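Side-chain contact in 2-hydroxyisobutyryl-CoA synthetase (Aquincola tertiaricarbonis, PDB 6HDY), which is a synthetase of the ANL superfamily of AMP-binding enzymes, with an AMP-binding domain followed by a smaller C-terminal domain: residues T135-G140 against M278-P283. Sequence-based numbering, arbitrary orientation.
Sequences TAFGIG and MAEMSP. With 3HL ((3S)-3-hydroxybutanoic acid), chain B; 8LQ ([[(2~{R},3~{S},4~{R},5~{R})-5-(6-aminopurin-9-yl)-3,4-bis(oxidanyl)oxolan-2-yl]methoxy-oxidanyl-phosphoryl] (3~{S})-3-oxidanylbutanoate), chain C.
Over one face of the F137 ring sits the carbonyl oxygen of A279, 4.2 Å above the plane and displaced toward the rim; at the ring's edge, in plane, lies OE2 of E280, 3.9 Å from F137 CZ. The ring and carboxylate planes stand 81° apart, nearly perpendicular. The carbon contacts come in obliquely: F137 CE2 meets A279 CB at 3.6 Å, and F137 CE1 meets E280 CG at 3.7 Å. The glutamate bends at chi2 (78°), which brings its carboxyl carbon CD to 3.9 Å from F137 CZ. No hydrogen bond crosses between the segments. F137 belongs to strand 136-140, which pairs antiparallel with strand 121-126 in the AMP-binding domain of this ANL-family enzyme, whereas 278-283 lies in the loop after strand 271-274; its M278 and A279 line the ligand pocket, joined by E280 for 8LQ. Its type I turn, A279 to S282, is fastened at A279 O, which accepts from S282 N and, at 3.0 Å, from S282 OG, both on the same face of the carbonyl plane. A279 CB, touched by F137, also lies 3.6 Å from CB of (3S)-3-hydroxybutanoic acid or, when 8LQ occupies the overlapping site instead, 3.6 Å from its OAD, making the ring second-shell to the pocket. M176 of helix 176-187 packs against both F137 and A279.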
loop_
_atom_site.group_PDB
_atom_site.type_symbol
_atom_site.label_atom_id
_atom_site.label_comp_id
_atom_site.label_asym_id
_atom_site.label_seq_id
_atom_site.Cartn_x
_atom_site.Cartn_y
_atom_site.Cartn_z
ATOM N N THR A 135 -2.533 6.504 -17.470
ATOM C CA THR A 135 -3.239 5.356 -18.018
ATOM C C THR A 135 -3.688 4.475 -16.885
ATOM O O THR A 135 -2.929 4.234 -15.952
ATOM C CB THR A 135 -2.413 4.604 -19.066
ATOM O OG1 THR A 135 -1.045 4.722 -18.737
ATOM C CG2 THR A 135 -2.633 5.143 -20.458
ATOM N N ALA A 136 -4.923 4.010 -16.967
ATOM C CA ALA A 136 -5.529 3.146 -15.970
ATOM C C ALA A 136 -5.340 1.669 -16.312
ATOM O O ALA A 136 -5.567 1.246 -17.445
ATOM C CB ALA A 136 -7.016 3.469 -15.855
ATOM N N PHE A 137 -4.956 0.880 -15.319
ATOM C CA PHE A 137 -4.860 -0.550 -15.506
ATOM C C PHE A 137 -6.092 -1.222 -14.863
ATOM O O PHE A 137 -6.377 -1.006 -13.690
ATOM C CB PHE A 137 -3.540 -1.127 -14.984
ATOM C CG PHE A 137 -2.271 -0.471 -15.497
ATOM C CD1 PHE A 137 -2.079 -0.248 -16.858
ATOM C CD2 PHE A 137 -1.232 -0.151 -14.627
ATOM C CE1 PHE A 137 -0.887 0.318 -17.333
ATOM C CE2 PHE A 137 -0.069 0.470 -15.096
ATOM C CZ PHE A 137 0.106 0.682 -16.444
ATOM N N GLY A 138 -6.818 -1.980 -15.669
ATOM C CA GLY A 138 -7.969 -2.774 -15.276
ATOM C C GLY A 138 -7.569 -4.223 -15.437
ATOM O O GLY A 138 -7.638 -4.771 -16.536
ATOM N N ILE A 139 -7.090 -4.829 -14.356
ATOM C CA ILE A 139 -6.591 -6.198 -14.336
ATOM C C ILE A 139 -7.660 -7.189 -13.834
ATOM O O ILE A 139 -8.217 -6.995 -12.753
ATOM C CB ILE A 139 -5.275 -6.254 -13.547
ATOM C CG1 ILE A 139 -4.347 -5.101 -14.015
ATOM C CG2 ILE A 139 -4.608 -7.625 -13.722
ATOM C CD1 ILE A 139 -3.512 -4.515 -12.988
ATOM N N GLY A 140 -7.947 -8.211 -14.646
ATOM C CA GLY A 140 -8.941 -9.218 -14.317
ATOM C C GLY A 140 -8.421 -10.175 -13.272
ATOM O O GLY A 140 -7.212 -10.264 -13.068
ATOM N N MET A 278 8.013 -3.315 -17.549
ATOM C CA MET A 278 7.071 -2.201 -17.455
ATOM C C MET A 278 5.850 -2.618 -16.683
ATOM O O MET A 278 5.561 -3.801 -16.593
ATOM C CB MET A 278 6.639 -1.759 -18.858
ATOM C CG MET A 278 7.806 -1.547 -19.826
ATOM S SD MET A 278 7.220 -1.108 -21.460
ATOM C CE MET A 278 7.289 -2.421 -22.130
ATOM N N ALA A 279 5.113 -1.638 -16.148
ATOM C CA ALA A 279 3.868 -1.814 -15.412
ATOM C C ALA A 279 2.787 -2.355 -16.336
ATOM O O ALA A 279 1.973 -3.186 -15.909
ATOM C CB ALA A 279 3.436 -0.471 -14.812
ATOM N N GLU A 280 2.780 -1.893 -17.606
ATOM C CA GLU A 280 1.821 -2.341 -18.643
ATOM C C GLU A 280 2.084 -3.822 -18.902
ATOM O O GLU A 280 1.186 -4.543 -19.305
ATOM C CB GLU A 280 2.037 -1.591 -19.976
ATOM C CG GLU A 280 1.655 -0.122 -20.007
ATOM C CD GLU A 280 2.641 0.847 -19.370
ATOM O OE1 GLU A 280 3.703 0.407 -18.874
ATOM O OE2 GLU A 280 2.331 2.057 -19.344
ATOM N N MET A 281 3.322 -4.263 -18.649
ATOM C CA MET A 281 3.786 -5.634 -18.861
ATOM C C MET A 281 3.765 -6.529 -17.620
ATOM O O MET A 281 4.478 -7.536 -17.622
ATOM C CB MET A 281 5.190 -5.635 -19.506
ATOM C CG MET A 281 5.200 -5.023 -20.863
ATOM S SD MET A 281 3.921 -5.775 -21.884
ATOM C CE MET A 281 4.176 -4.991 -23.192
ATOM N N SER A 282 2.948 -6.209 -16.573
ATOM C CA SER A 282 2.863 -7.117 -15.415
ATOM C C SER A 282 2.361 -8.454 -15.964
ATOM O O SER A 282 1.453 -8.434 -16.790
ATOM C CB SER A 282 1.914 -6.603 -14.349
ATOM O OG SER A 282 2.330 -5.329 -13.894
ATOM N N PRO A 283 2.961 -9.619 -15.639
ATOM C CA PRO A 283 4.078 -9.868 -14.705
ATOM C C PRO A 283 5.401 -9.254 -15.205
ATOM O O PRO A 283 6.019 -9.748 -16.148
ATOM C CB PRO A 283 4.086 -11.408 -14.587
ATOM C CG PRO A 283 3.530 -11.896 -15.901
ATOM C CD PRO A 283 2.468 -10.873 -16.249
HETATM C CA 3HL B . 8.056 -0.982 -13.158
HETATM C CB 3HL B . 6.551 -1.333 -13.164
HETATM O OG1 3HL B . 6.294 -2.726 -13.028
HETATM C CG2 3HL B . 5.817 -0.652 -12.048
HETATM C C 3HL B . 8.849 -2.249 -12.955
HETATM O OA 3HL B . 8.769 -2.837 -11.885
HETATM O OB 3HL B . 9.448 -2.748 -14.066
HETATM N N9 8LQ C . 12.825 0.209 -15.486
HETATM C C8 8LQ C . 12.034 -0.623 -14.790
HETATM N N7 8LQ C . 12.770 -1.629 -14.333
HETATM C C5 8LQ C . 14.029 -1.441 -14.765
HETATM C C6 8LQ C . 15.188 -2.106 -14.564
HETATM N N6 8LQ C . 15.158 -3.222 -13.851
HETATM N N1 8LQ C . 16.350 -1.685 -15.098
HETATM C C2 8LQ C . 16.397 -0.510 -15.853
HETATM N N3 8LQ C . 15.211 0.196 -15.985
HETATM C C4 8LQ C . 14.057 -0.294 -15.473
HETATM C CAA 8LQ C . 6.368 -2.023 -12.288
HETATM C CAZ 8LQ C . 7.891 -2.312 -12.346
HETATM O OAE 8LQ C . 8.524 -1.784 -11.184
HETATM C CAL 8LQ C . 8.561 -1.697 -13.590
HETATM C CAS 8LQ C . 8.294 -0.188 -13.664
HETATM O OAC 8LQ C . 8.936 0.584 -12.958
HETATM O OAQ 8LQ C . 7.254 0.187 -14.493
HETATM P PBC 8LQ C . 6.998 1.702 -14.937
HETATM O OAH 8LQ C . 6.643 2.459 -13.587
HETATM O OAD 8LQ C . 5.950 1.842 -15.964
HETATM O "O5'" 8LQ C . 8.388 2.178 -15.518
HETATM C "C5'" 8LQ C . 8.964 1.370 -16.542
HETATM C "C4'" 8LQ C . 10.295 1.947 -16.950
HETATM O "O4'" 8LQ C . 11.178 1.982 -15.796
HETATM C "C3'" 8LQ C . 10.909 0.999 -17.888
HETATM O "O3'" 8LQ C . 10.449 1.260 -19.244
HETATM C "C2'" 8LQ C . 12.393 1.321 -17.696
HETATM O "O2'" 8LQ C . 12.760 2.602 -18.348
HETATM C "C1'" 8LQ C . 12.462 1.480 -16.195
#